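Local atomic coordinates of pseudoperoxidase (Leishmania major, PDB entry 5VIA), a protein that binds heme b, with iron held between a cysteine and a histidine, and belongs to the heme peroxidase family, although it is named a pseudoperoxidase. Residues 47-52 against 122-126; 54-58 against 215-219; 61-65 against 166-170; 135-139 against 242-246. One frame throughout, in Å; residues are numbered along the deposited sequence.

Contact 1 (47-52 against 122-126)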
loop_
_atom_site.group_PDB
_atom_site.type_symbol
_atom_site.label_atom_id
_atom_site.label_comp_id
_atom_site.label_asym_id
_atom_site.label_seq_id
_atom_site.Cartn_x
_atom_site.Cartn_y
_atom_site.Cartn_z
ATOM N N ARG A 47 5.814 -3.220 -9.114
ATOM C CA ARG A 47 6.562 -4.178 -9.926
ATOM C C ARG A 47 6.191 -4.081 -11.417
ATOM O O ARG A 47 7.069 -4.110 -12.284
ATOM C CB ARG A 47 6.391 -5.606 -9.400
ATOM C CG ARG A 47 7.125 -5.843 -8.085
ATOM C CD ARG A 47 6.719 -7.161 -7.431
ATOM N NE ARG A 47 7.043 -8.301 -8.270
ATOM C CZ ARG A 47 8.242 -8.881 -8.302
ATOM N NH1 ARG A 47 9.234 -8.420 -7.536
ATOM N NH2 ARG A 47 8.457 -9.921 -9.098
ATOM N N ARG A 48 4.904 -3.961 -11.716
ATOM C CA ARG A 48 4.490 -3.794 -13.119
ATOM C C ARG A 48 5.071 -2.513 -13.733
ATOM O O ARG A 48 5.339 -2.450 -14.935
ATOM C CB ARG A 48 2.966 -3.797 -13.232
ATOM C CG ARG A 48 2.291 -5.125 -12.874
ATOM C CD ARG A 48 0.806 -5.144 -13.315
ATOM N NE ARG A 48 0.033 -3.997 -12.828
ATOM C CZ ARG A 48 -0.481 -3.895 -11.604
ATOM N NH1 ARG A 48 -0.286 -4.862 -10.714
ATOM N NH2 ARG A 48 -1.184 -2.824 -11.257
ATOM N N ALA A 49 5.274 -1.497 -12.902
ATOM C CA ALA A 49 5.779 -0.206 -13.367
ATOM C C ALA A 49 7.304 -0.133 -13.409
ATOM O O ALA A 49 7.867 0.845 -13.898
ATOM C CB ALA A 49 5.222 0.919 -12.500
ATOM N N GLY A 50 7.982 -1.156 -12.892
ATOM C CA GLY A 50 9.431 -1.196 -12.983
ATOM C C GLY A 50 10.116 -0.655 -11.743
ATOM O O GLY A 50 11.311 -0.340 -11.778
ATOM N N PHE A 51 9.374 -0.581 -10.636
ATOM C CA PHE A 51 9.943 -0.123 -9.383
ATOM C C PHE A 51 9.875 -1.173 -8.262
ATOM O O PHE A 51 9.469 -0.833 -7.145
ATOM C CB PHE A 51 9.223 1.149 -8.911
ATOM C CG PHE A 51 9.384 2.331 -9.848
ATOM C CD1 PHE A 51 10.593 3.002 -9.934
ATOM C CD2 PHE A 51 8.319 2.771 -10.623
ATOM C CE1 PHE A 51 10.745 4.089 -10.788
ATOM C CE2 PHE A 51 8.458 3.859 -11.482
ATOM C CZ PHE A 51 9.668 4.518 -11.570
ATOM N N PRO A 52 10.295 -2.431 -8.539
ATOM C CA PRO A 52 10.355 -3.346 -7.395
ATOM C C PRO A 52 11.405 -2.817 -6.427
ATOM O O PRO A 52 12.457 -2.353 -6.886
ATOM C CB PRO A 52 10.847 -4.658 -8.024
ATOM C CG PRO A 52 11.664 -4.230 -9.213
ATOM C CD PRO A 52 10.924 -3.017 -9.742
ATOM N N PRO A 122 10.456 -9.681 -14.714
ATOM C CA PRO A 122 10.578 -8.539 -13.799
ATOM C C PRO A 122 11.502 -7.472 -14.400
ATOM O O PRO A 122 12.509 -7.811 -15.013
ATOM C CB PRO A 122 11.233 -9.154 -12.548
ATOM C CG PRO A 122 10.977 -10.637 -12.652
ATOM C CD PRO A 122 10.957 -10.938 -14.118
ATOM N N THR A 123 11.150 -6.204 -14.255
ATOM C CA THR A 123 11.988 -5.131 -14.771
ATOM C C THR A 123 12.318 -4.202 -13.627
ATOM O O THR A 123 11.540 -4.075 -12.696
ATOM C CB THR A 123 11.229 -4.284 -15.809
ATOM O OG1 THR A 123 9.991 -3.863 -15.233
ATOM C CG2 THR A 123 10.957 -5.086 -17.070
ATOM N N ARG A 124 13.473 -3.555 -13.695
ATOM C CA ARG A 124 13.818 -2.540 -12.707
ATOM C C ARG A 124 14.317 -1.319 -13.466
ATOM O O ARG A 124 15.318 -1.388 -14.180
ATOM C CB ARG A 124 14.877 -3.071 -11.725
ATOM C CG ARG A 124 15.579 -2.009 -10.884
ATOM C CD ARG A 124 14.702 -1.482 -9.770
ATOM N NE ARG A 124 15.372 -0.417 -9.017
ATOM C CZ ARG A 124 14.784 0.296 -8.061
ATOM N NH1 ARG A 124 13.523 0.047 -7.727
ATOM N NH2 ARG A 124 15.456 1.254 -7.438
ATOM N N ASN A 125 13.585 -0.216 -13.349
ATOM C CA ASN A 125 14.017 1.043 -13.942
ATOM C C ASN A 125 15.359 1.481 -13.363
ATOM O O ASN A 125 15.683 1.173 -12.212
ATOM C CB ASN A 125 12.948 2.101 -13.694
ATOM C CG ASN A 125 11.633 1.743 -14.341
ATOM O OD1 ASN A 125 11.610 1.103 -15.395
ATOM N ND2 ASN A 125 10.534 2.129 -13.716
ATOM N N ILE A 126 16.140 2.195 -14.158
ATOM C CA ILE A 126 17.459 2.648 -13.736
ATOM C C ILE A 126 17.469 4.171 -13.631
ATOM O O ILE A 126 17.118 4.858 -14.593
ATOM C CB ILE A 126 18.522 2.206 -14.759
ATOM C CG1 ILE A 126 18.560 0.676 -14.850
ATOM C CG2 ILE A 126 19.898 2.762 -14.397
ATOM C CD1 ILE A 126 19.312 0.145 -16.058
HETATM O O HOH W 1 9.225 -5.651 -12.029
#
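Asn-125 meets the C-terminal end of helix 33-49, which closes in a Schellman motif at Gly-50. Its side-chain amide stands steeply on the ring of Phe-51, with the two planes 82° apart. Asn-125 ND2 is the atom that touches: it lies over one ring face, displaced toward the rim, 3.3 Å from Phe-51 CZ. Asn-125 ND2 also donates to Ala-49 O at 3.0 Å, on a lone pair in the carbonyl plane. With chi1 at -62°, Asn-125 CG sits beside its own backbone N, which lets the backbone N and ND2 both reach the helix end. The backbone N of Asn-125 gives a nearly straight bond to Gly-50 O, 2.8 Å long. Gly-50 has positive phi, and its CA passes 3.5 Å from Thr-123 OG1. Arg-124 bends at chi2 and crosses Pro-52, with its CD 4.1 Å from Pro-52 CD. Its guanidinium goes on to a salt bridge with Glu-58. Phe-135 covers more of this corner, meeting the Phe-51 ring edge-to-face. At the other end a water bridges the segments. It donates to Arg-47 O at 2.7 Å and accepts from Thr-123 N at 3.0 Å.

Contact 2 (54-58 against 215-219). With HEM (protoporphyrin IX containing Fe), chain B.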
loop_
_atom_site.group_PDB
_atom_site.type_symbol
_atom_site.label_atom_id
_atom_site.label_comp_id
_atom_site.label_asym_id
_atom_site.label_seq_id
_atom_site.Cartn_x
_atom_site.Cartn_y
_atom_site.Cartn_z
ATOM N N GLU A 54 14.154 -3.072 -3.155
ATOM C CA GLU A 54 15.045 -3.944 -2.416
ATOM C C GLU A 54 15.081 -3.473 -0.961
ATOM O O GLU A 54 15.272 -4.270 -0.035
ATOM C CB GLU A 54 16.441 -3.884 -3.045
ATOM C CG GLU A 54 17.309 -5.083 -2.757
ATOM C CD GLU A 54 16.577 -6.390 -2.988
ATOM O OE1 GLU A 54 15.991 -6.576 -4.081
ATOM O OE2 GLU A 54 16.583 -7.229 -2.063
ATOM N N THR A 55 14.859 -2.172 -0.768
ATOM C CA THR A 55 14.922 -1.561 0.561
ATOM C C THR A 55 13.730 -0.630 0.834
ATOM O O THR A 55 13.265 0.087 -0.068
ATOM C CB THR A 55 16.261 -0.788 0.736
ATOM O OG1 THR A 55 16.281 -0.118 1.998
ATOM C CG2 THR A 55 16.436 0.251 -0.378
ATOM N N VAL A 56 13.232 -0.635 2.073
ATOM C CA VAL A 56 12.158 0.290 2.455
ATOM C C VAL A 56 12.619 1.743 2.495
ATOM O O VAL A 56 11.795 2.662 2.596
ATOM C CB VAL A 56 11.481 -0.089 3.808
ATOM C CG1 VAL A 56 10.872 -1.483 3.727
ATOM C CG2 VAL A 56 12.477 0.005 4.972
ATOM N N ASP A 57 13.930 1.961 2.410
ATOM C CA ASP A 57 14.436 3.311 2.212
ATOM C C ASP A 57 13.827 3.908 0.936
ATOM O O ASP A 57 13.674 5.129 0.825
ATOM C CB ASP A 57 15.962 3.319 2.137
ATOM C CG ASP A 57 16.610 3.415 3.510
ATOM O OD1 ASP A 57 15.906 3.828 4.462
ATOM O OD2 ASP A 57 17.817 3.093 3.635
ATOM N N GLU A 58 13.458 3.046 -0.008
ATOM C CA GLU A 58 12.792 3.498 -1.241
ATOM C C GLU A 58 11.265 3.462 -1.126
ATOM O O GLU A 58 10.607 4.489 -1.265
ATOM C CB GLU A 58 13.252 2.675 -2.448
ATOM C CG GLU A 58 12.702 3.184 -3.793
ATOM C CD GLU A 58 13.245 2.393 -4.972
ATOM O OE1 GLU A 58 12.809 1.234 -5.151
ATOM O OE2 GLU A 58 14.112 2.916 -5.709
ATOM N N LEU A 215 20.190 -2.742 6.120
ATOM C CA LEU A 215 19.202 -2.102 6.989
ATOM C C LEU A 215 18.948 -0.663 6.559
ATOM O O LEU A 215 19.867 0.029 6.118
ATOM C CB LEU A 215 19.659 -2.172 8.447
ATOM C CG LEU A 215 19.710 -3.608 8.963
ATOM C CD1 LEU A 215 20.333 -3.677 10.324
ATOM C CD2 LEU A 215 18.311 -4.187 9.001
ATOM N N PRO A 216 17.697 -0.204 6.681
ATOM C CA PRO A 216 17.369 1.139 6.194
ATOM C C PRO A 216 18.044 2.231 7.022
ATOM O O PRO A 216 18.257 2.066 8.240
ATOM C CB PRO A 216 15.838 1.200 6.309
ATOM C CG PRO A 216 15.455 0.140 7.252
ATOM C CD PRO A 216 16.516 -0.924 7.188
ATOM N N GLN A 217 18.391 3.330 6.359
ATOM C CA GLN A 217 19.161 4.395 6.982
ATOM C C GLN A 217 18.386 5.702 7.046
ATOM O O GLN A 217 18.847 6.668 7.650
ATOM C CB GLN A 217 20.457 4.619 6.201
ATOM C CG GLN A 217 21.299 3.367 5.971
ATOM C CD GLN A 217 22.599 3.668 5.236
ATOM O OE1 GLN A 217 22.759 4.740 4.647
ATOM N NE2 GLN A 217 23.533 2.722 5.266
ATOM N N THR A 218 17.213 5.733 6.422
ATOM C CA THR A 218 16.456 6.970 6.300
ATOM C C THR A 218 15.200 6.946 7.159
ATOM O O THR A 218 14.352 7.836 7.052
ATOM C CB THR A 218 16.022 7.224 4.835
ATOM O OG1 THR A 218 14.901 6.395 4.537
ATOM C CG2 THR A 218 17.161 6.899 3.874
ATOM N N LEU A 219 15.055 5.931 7.999
ATOM C CA LEU A 219 13.874 5.894 8.851
ATOM C C LEU A 219 13.992 6.930 9.957
ATOM O O LEU A 219 15.082 7.174 10.483
ATOM C CB LEU A 219 13.631 4.504 9.428
ATOM C CG LEU A 219 13.357 3.362 8.446
ATOM C CD1 LEU A 219 13.049 2.081 9.213
ATOM C CD2 LEU A 219 12.230 3.684 7.472
HETATM C CHA HEM B . 4.096 -0.455 5.171
HETATM C CHB HEM B . 7.244 2.817 3.399
HETATM C CHC HEM B . 4.217 3.465 -0.341
HETATM C CHD HEM B . 0.780 0.765 1.822
HETATM C C1A HEM B . 5.216 0.311 4.957
HETATM C C2A HEM B . 6.436 0.206 5.726
HETATM C C3A HEM B . 7.306 1.090 5.248
HETATM C C4A HEM B . 6.668 1.810 4.149
HETATM C CMA HEM B . 8.737 1.327 5.764
HETATM C CAA HEM B . 6.686 -0.806 6.865
HETATM C CBA HEM B . 6.928 -2.137 6.127
HETATM C CGA HEM B . 7.191 -3.296 7.063
HETATM O O1A HEM B . 8.199 -3.245 7.810
HETATM O O2A HEM B . 6.410 -4.287 7.034
HETATM C C1B HEM B . 6.728 3.280 2.206
HETATM C C2B HEM B . 7.320 4.254 1.318
HETATM C C3B HEM B . 6.508 4.431 0.265
HETATM C C4B HEM B . 5.328 3.594 0.474
HETATM C CMB HEM B . 8.681 4.929 1.545
HETATM C CAB HEM B . 6.818 5.402 -0.902
HETATM C CBB HEM B . 6.343 5.208 -2.137
HETATM C C1C HEM B . 3.024 2.810 -0.091
HETATM C C2C HEM B . 1.827 2.810 -0.944
HETATM C C3C HEM B . 0.880 2.050 -0.331
HETATM C C4C HEM B . 1.449 1.560 0.916
HETATM C CMC HEM B . 1.737 3.553 -2.307
HETATM C CAC HEM B . -0.559 1.649 -0.729
HETATM C CBC HEM B . -1.093 1.917 -1.929
HETATM C C1D HEM B . 1.337 0.193 2.940
HETATM C C2D HEM B . 0.636 -0.659 3.879
HETATM C C3D HEM B . 1.672 -1.038 4.929
HETATM C C4D HEM B . 2.892 -0.377 4.515
HETATM C CMD HEM B . -0.845 -1.093 3.830
HETATM C CAD HEM B . 1.458 -1.962 6.157
HETATM C CBD HEM B . 1.738 -3.379 5.639
HETATM C CGD HEM B . 1.612 -4.410 6.735
HETATM O O1D HEM B . 2.011 -5.590 6.504
HETATM O O2D HEM B . 1.120 -4.045 7.832
HETATM N NA HEM B . 5.385 1.309 4.002
HETATM N NB HEM B . 5.514 2.906 1.670
HETATM N NC HEM B . 2.749 2.035 1.040
HETATM N ND HEM B . 2.658 0.349 3.352
HETATM FE FE HEM B . 4.128 1.611 2.504
#
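The carboxylate of Asp-57 is the flat group here, and residues 216-218 meet it. Two donors of Thr-218 come to OD1 from one face of the carboxylate. The hydroxyl OG1 of Thr-218 is 2.8 Å from Asp-57 OD1 and stands 50° out of the plane. The backbone N of Thr-218 is 3.0 Å from Asp-57 OD1 and lies 35° out of it. The other oxygen is met differently: Gln-217 N donates to the syn lone pair of Asp-57 OD2 at 2.8 Å. Three bonds therefore grip the two oxygens and should hold the group against rotation. Thr-218 OG1 lies between its own backbone N and carbonyl carbon (chi1 78°), which lets hydroxyl and amide share one acceptor. Pro-216 CB also packs 3.2 Å from Asp-57 OD1. Beside the carboxylate, Val-56 CG2 crosses the proline ring, 3.8 Å from Pro-216 CG. Val-56 CB lies 3.7 Å from the heme methyl CMA. An ST turn at Thr-55 shapes the chain before Asp-57, with Asp-57 N bonded to Thr-55 OG1. The contact joins the loop between helices 33-49 and 67-79 to the entry of strand 219-224, beside strand 235-240, whose Asn-240 bonds Val-56 O.

Contact 3 (61-65 against 166-170). With HEM (protoporphyrin IX containing Fe), chain B.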
loop_
_atom_site.group_PDB
_atom_site.type_symbol
_atom_site.label_atom_id
_atom_site.label_comp_id
_atom_site.label_asym_id
_atom_site.label_seq_id
_atom_site.Cartn_x
_atom_site.Cartn_y
_atom_site.Cartn_z
ATOM N N ALA A 61 7.537 -1.577 -1.581
ATOM C CA ALA A 61 7.348 -2.497 -2.696
ATOM C C ALA A 61 8.379 -3.616 -2.682
ATOM O O ALA A 61 8.880 -4.020 -3.736
ATOM C CB ALA A 61 7.409 -1.729 -4.045
ATOM N N VAL A 62 8.717 -4.116 -1.498
ATOM C CA VAL A 62 9.640 -5.235 -1.412
ATOM C C VAL A 62 8.836 -6.525 -1.459
ATOM O O VAL A 62 7.648 -6.532 -1.152
ATOM C CB VAL A 62 10.547 -5.176 -0.142
ATOM C CG1 VAL A 62 11.357 -3.878 -0.108
ATOM C CG2 VAL A 62 9.734 -5.341 1.134
ATOM N N VAL A 63 9.480 -7.614 -1.849
ATOM C CA VAL A 63 8.788 -8.880 -2.020
ATOM C C VAL A 63 8.695 -9.625 -0.689
ATOM O O VAL A 63 7.998 -10.645 -0.572
ATOM C CB VAL A 63 9.510 -9.753 -3.052
ATOM C CG1 VAL A 63 10.796 -10.314 -2.474
ATOM C CG2 VAL A 63 8.620 -10.874 -3.506
ATOM N N ARG A 64 9.393 -9.103 0.317
ATOM C CA ARG A 64 9.500 -9.787 1.606
ATOM C C ARG A 64 8.247 -9.607 2.460
ATOM O O ARG A 64 7.511 -8.635 2.310
ATOM C CB ARG A 64 10.741 -9.305 2.367
ATOM C CG ARG A 64 12.069 -9.475 1.604
ATOM C CD ARG A 64 13.297 -9.088 2.460
ATOM N NE ARG A 64 13.220 -7.698 2.928
ATOM C CZ ARG A 64 13.765 -6.655 2.299
ATOM N NH1 ARG A 64 14.448 -6.827 1.173
ATOM N NH2 ARG A 64 13.639 -5.431 2.800
ATOM N N GLY A 65 7.997 -10.573 3.340
ATOM C CA GLY A 65 6.879 -10.496 4.260
ATOM C C GLY A 65 5.505 -10.678 3.642
ATOM O O GLY A 65 4.530 -10.111 4.132
ATOM N N GLU A 166 10.084 -7.394 11.017
ATOM C CA GLU A 166 11.531 -7.601 11.107
ATOM C C GLU A 166 12.153 -8.092 9.793
ATOM O O GLU A 166 13.312 -7.795 9.508
ATOM C CB GLU A 166 11.873 -8.535 12.273
ATOM C CG GLU A 166 12.622 -7.839 13.434
ATOM C CD GLU A 166 12.302 -8.426 14.787
ATOM O OE1 GLU A 166 11.441 -9.330 14.846
ATOM O OE2 GLU A 166 12.910 -7.996 15.803
ATOM N N ASN A 167 11.381 -8.816 8.980
ATOM C CA ASN A 167 11.896 -9.311 7.697
ATOM C C ASN A 167 11.627 -8.389 6.510
ATOM O O ASN A 167 11.962 -8.728 5.366
ATOM C CB ASN A 167 11.405 -10.742 7.408
ATOM C CG ASN A 167 9.893 -10.845 7.323
ATOM O OD1 ASN A 167 9.177 -9.905 7.653
ATOM N ND2 ASN A 167 9.400 -12.006 6.901
ATOM N N VAL A 168 11.028 -7.229 6.787
ATOM C CA VAL A 168 10.754 -6.221 5.767
ATOM C C VAL A 168 11.585 -4.961 6.028
ATOM O O VAL A 168 12.518 -4.656 5.283
ATOM C CB VAL A 168 9.260 -5.880 5.733
ATOM C CG1 VAL A 168 8.949 -4.838 4.635
ATOM C CG2 VAL A 168 8.444 -7.147 5.529
ATOM N N SER A 169 11.259 -4.235 7.093
ATOM C CA SER A 169 12.010 -3.033 7.450
ATOM C C SER A 169 13.182 -3.328 8.372
ATOM O O SER A 169 14.130 -2.552 8.448
ATOM C CB SER A 169 11.094 -2.005 8.110
ATOM O OG SER A 169 10.062 -1.643 7.223
ATOM N N GLY A 170 13.103 -4.438 9.096
ATOM C CA GLY A 170 14.164 -4.817 10.008
ATOM C C GLY A 170 13.839 -4.534 11.463
ATOM O O GLY A 170 14.695 -4.709 12.340
HETATM C CHA HEM B . 4.096 -0.455 5.171
HETATM C CHB HEM B . 7.244 2.817 3.399
HETATM C CHC HEM B . 4.217 3.465 -0.341
HETATM C CHD HEM B . 0.780 0.765 1.822
HETATM C C1A HEM B . 5.216 0.311 4.957
HETATM C C2A HEM B . 6.436 0.206 5.726
HETATM C C3A HEM B . 7.306 1.090 5.248
HETATM C C4A HEM B . 6.668 1.810 4.149
HETATM C CMA HEM B . 8.737 1.327 5.764
HETATM C CAA HEM B . 6.686 -0.806 6.865
HETATM C CBA HEM B . 6.928 -2.137 6.127
HETATM C CGA HEM B . 7.191 -3.296 7.063
HETATM O O1A HEM B . 8.199 -3.245 7.810
HETATM O O2A HEM B . 6.410 -4.287 7.034
HETATM C C1B HEM B . 6.728 3.280 2.206
HETATM C C2B HEM B . 7.320 4.254 1.318
HETATM C C3B HEM B . 6.508 4.431 0.265
HETATM C C4B HEM B . 5.328 3.594 0.474
HETATM C CMB HEM B . 8.681 4.929 1.545
HETATM C CAB HEM B . 6.818 5.402 -0.902
HETATM C CBB HEM B . 6.343 5.208 -2.137
HETATM C C1C HEM B . 3.024 2.810 -0.091
HETATM C C2C HEM B . 1.827 2.810 -0.944
HETATM C C3C HEM B . 0.880 2.050 -0.331
HETATM C C4C HEM B . 1.449 1.560 0.916
HETATM C CMC HEM B . 1.737 3.553 -2.307
HETATM C CAC HEM B . -0.559 1.649 -0.729
HETATM C CBC HEM B . -1.093 1.917 -1.929
HETATM C C1D HEM B . 1.337 0.193 2.940
HETATM C C2D HEM B . 0.636 -0.659 3.879
HETATM C C3D HEM B . 1.672 -1.038 4.929
HETATM C C4D HEM B . 2.892 -0.377 4.515
HETATM C CMD HEM B . -0.845 -1.093 3.830
HETATM C CAD HEM B . 1.458 -1.962 6.157
HETATM C CBD HEM B . 1.738 -3.379 5.639
HETATM C CGD HEM B . 1.612 -4.410 6.735
HETATM O O1D HEM B . 2.011 -5.590 6.504
HETATM O O2D HEM B . 1.120 -4.045 7.832
HETATM N NA HEM B . 5.385 1.309 4.002
HETATM N NB HEM B . 5.514 2.906 1.670
HETATM N NC HEM B . 2.749 2.035 1.040
HETATM N ND HEM B . 2.658 0.349 3.352
HETATM FE FE HEM B . 4.128 1.611 2.504
#
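The loop 166-170 forms part of the heme propionate site, and Arg-64 holds two of its backbone carbonyls. The guanidinium presents its edge to both. Arg-64 NE donates to Asn-167 O at 2.9 Å in a bent bond, tilted 25° from that carbonyl plane. Arg-64 NH2 donates to Val-168 O at 2.8 Å in a nearly straight bond, in the carbonyl plane and on a lone pair. Both acceptors lie close to the plane of the guanidinium. A bend at chi3 (-58°) turns the group so that NE and NH2 face the loop together. NH1 serves Glu-54 O. Val-62 lies over one face of the guanidinium, toward its rim, and its CG2 meets Val-168 CG1 at 3.6 Å. Val-168 CG2 packs 3.9 Å from Gly-65 CA. On the heme side, Val-168 CG1 touches the propionate carbon CGA at 3.4 Å. Ser-169 OG donates to propionate O1A at 2.5 Å, a short distance, and Ser-169 N adds a weak bond to the same oxygen. Thr-36, His-165 and Glu-163 give the heme further bonds. One N-H to each carbonyl would fix the backbone just ahead of Ser-169, consistent with a second-shell role for Arg-64.

Contact 4 (135-139 against 242-246)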
loop_
_atom_site.group_PDB
_atom_site.type_symbol
_atom_site.label_atom_id
_atom_site.label_comp_id
_atom_site.label_asym_id
_atom_site.label_seq_id
_atom_site.Cartn_x
_atom_site.Cartn_y
_atom_site.Cartn_z
ATOM N N PHE A 135 14.641 5.660 -6.117
ATOM C CA PHE A 135 13.808 6.632 -6.816
ATOM C C PHE A 135 13.028 7.452 -5.803
ATOM O O PHE A 135 12.708 6.958 -4.721
ATOM C CB PHE A 135 12.840 5.912 -7.744
ATOM C CG PHE A 135 13.481 5.374 -8.991
ATOM C CD1 PHE A 135 13.703 6.204 -10.081
ATOM C CD2 PHE A 135 13.851 4.038 -9.081
ATOM C CE1 PHE A 135 14.280 5.713 -11.239
ATOM C CE2 PHE A 135 14.432 3.542 -10.231
ATOM C CZ PHE A 135 14.638 4.380 -11.319
ATOM N N SER A 136 12.731 8.707 -6.138
ATOM C CA SER A 136 11.925 9.549 -5.252
ATOM C C SER A 136 10.501 9.011 -5.158
ATOM O O SER A 136 10.037 8.257 -6.028
ATOM C CB SER A 136 11.905 10.992 -5.745
ATOM O OG SER A 136 11.082 11.093 -6.902
ATOM N N ILE A 137 9.802 9.401 -4.102
ATOM C CA ILE A 137 8.412 9.002 -3.907
ATOM C C ILE A 137 7.458 9.472 -5.041
ATOM O O ILE A 137 6.678 8.668 -5.543
ATOM C CB ILE A 137 7.911 9.389 -2.498
ATOM C CG1 ILE A 137 8.631 8.531 -1.446
ATOM C CG2 ILE A 137 6.401 9.214 -2.382
ATOM C CD1 ILE A 137 8.232 8.826 0.008
ATOM N N PRO A 138 7.520 10.760 -5.445
ATOM C CA PRO A 138 6.669 11.182 -6.569
ATOM C C PRO A 138 6.932 10.401 -7.854
ATOM O O PRO A 138 5.970 10.069 -8.567
ATOM C CB PRO A 138 7.049 12.654 -6.758
ATOM C CG PRO A 138 7.428 13.108 -5.377
ATOM C CD PRO A 138 8.146 11.917 -4.775
ATOM N N THR A 139 8.198 10.107 -8.149
ATOM C CA THR A 139 8.555 9.344 -9.352
ATOM C C THR A 139 7.837 7.998 -9.364
ATOM O O THR A 139 7.247 7.587 -10.376
ATOM C CB THR A 139 10.073 9.122 -9.435
ATOM O OG1 THR A 139 10.726 10.388 -9.620
ATOM C CG2 THR A 139 10.438 8.183 -10.599
ATOM N N ALA A 242 12.049 10.529 3.547
ATOM C CA ALA A 242 11.468 11.017 2.286
ATOM C C ALA A 242 9.996 11.432 2.404
ATOM O O ALA A 242 9.566 12.411 1.782
ATOM C CB ALA A 242 11.632 9.971 1.202
ATOM N N GLU A 243 9.220 10.685 3.181
ATOM C CA GLU A 243 7.814 11.015 3.408
ATOM C C GLU A 243 7.680 12.331 4.176
ATOM O O GLU A 243 6.740 13.102 3.954
ATOM C CB GLU A 243 7.132 9.876 4.175
ATOM C CG GLU A 243 6.049 9.144 3.418
ATOM C CD GLU A 243 5.577 7.886 4.130
ATOM O OE1 GLU A 243 4.415 7.851 4.610
ATOM O OE2 GLU A 243 6.366 6.917 4.186
ATOM N N LEU A 244 8.625 12.583 5.082
ATOM C CA LEU A 244 8.648 13.816 5.862
ATOM C C LEU A 244 9.182 15.002 5.058
ATOM O O LEU A 244 8.711 16.135 5.218
ATOM C CB LEU A 244 9.494 13.623 7.132
ATOM C CG LEU A 244 8.957 12.590 8.124
ATOM C CD1 LEU A 244 9.989 12.245 9.195
ATOM C CD2 LEU A 244 7.691 13.122 8.767
ATOM N N GLU A 245 10.169 14.755 4.202
ATOM C CA GLU A 245 10.796 15.849 3.466
ATOM C C GLU A 245 9.817 16.458 2.470
ATOM O O GLU A 245 9.922 17.632 2.121
ATOM C CB GLU A 245 12.083 15.386 2.776
ATOM C CG GLU A 245 13.253 15.165 3.741
ATOM C CD GLU A 245 13.622 16.410 4.542
ATOM O OE1 GLU A 245 13.963 17.447 3.932
ATOM O OE2 GLU A 245 13.580 16.351 5.791
ATOM N N LEU A 246 8.845 15.659 2.039
ATOM C CA LEU A 246 7.802 16.136 1.139
ATOM C C LEU A 246 6.900 17.186 1.798
ATOM O O LEU A 246 6.303 18.014 1.109
ATOM C CB LEU A 246 6.998 14.955 0.601
ATOM C CG LEU A 246 7.816 14.104 -0.374
ATOM C CD1 LEU A 246 7.030 12.927 -0.894
ATOM C CD2 LEU A 246 8.305 14.957 -1.532
#
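Ile-137 packs against Ala-242 and Leu-246 in an apolar contact between two short helices at the heme pocket. The segments hold the first turn of helix 137-142 and much of helix 241-245. The isoleucine side chain does most of the touching. Its CG1 is beside its own backbone N (chi1 -68°), and chi2 near 179° extends the chain and carries CD1 to the other helix. There Ile-137 CD1 meets Ala-242 CB at 3.8 Å. The same methyl lies alongside the start of the next residue, 3.8 Å from Glu-243 N, and also 4.1 Å from Glu-243 CG. Leu-246, one turn further on, comes in from the other end of the isoleucine. Its CD1 crosses obliquely, 4.0 Å from Ile-137 CB, and lies equally near CG2. Leu-246 CD1 also comes up to the proline ring at Pro-138 CD, 4.2 Å away. One leucine methyl thus rests on two consecutive residues of helix 137-142. The area buried is small, 186 Å².

The polar end of Glu-243 turns to other partners. Its OE1 bonds Tyr-187 OH and also ND1 of His-159, an axial ligand of the heme iron. An acidic partner on the axial histidine recalls the aspartate of classical heme peroxidases, and would probably strengthen its donation to iron. Ile-137 and Glu-243 both touch the heme. Ser-136 is the N-cap of helix 137-142, and its OG shares a hydrogen bond with Thr-139 OG1 at 2.8 Å. Helix 241-245 follows strand 235-240, an outer strand of the three-stranded sheet; the contact lies between that sheet's end and helix 137-142.

From the N terminus, helix 33-49 ends at contact 1, which closes a loop of 69 residues back to 122-126. The chain after that helix supplies 54-58 and 61-65. Contact 2 joins 54-58 to 215-219, at the start of strand 219-224. Contact 3 ties 61-65 to the propionate loop 166-170 and is nested within the longer loop closed by contact 2. Contact 1 crosses both. Contact 4 opens after contact 1 has closed, and it crosses contacts 2 and 3. Glu-58 of contact 2 pairs with Arg-124 of contact 1 and accepts from Phe-135 N of contact 4. Arg-64 similarly reaches Glu-54. Contacts 2 and 3 lie side by side at the heme, while contact 4 brings helices 137-142 and 241-245 together.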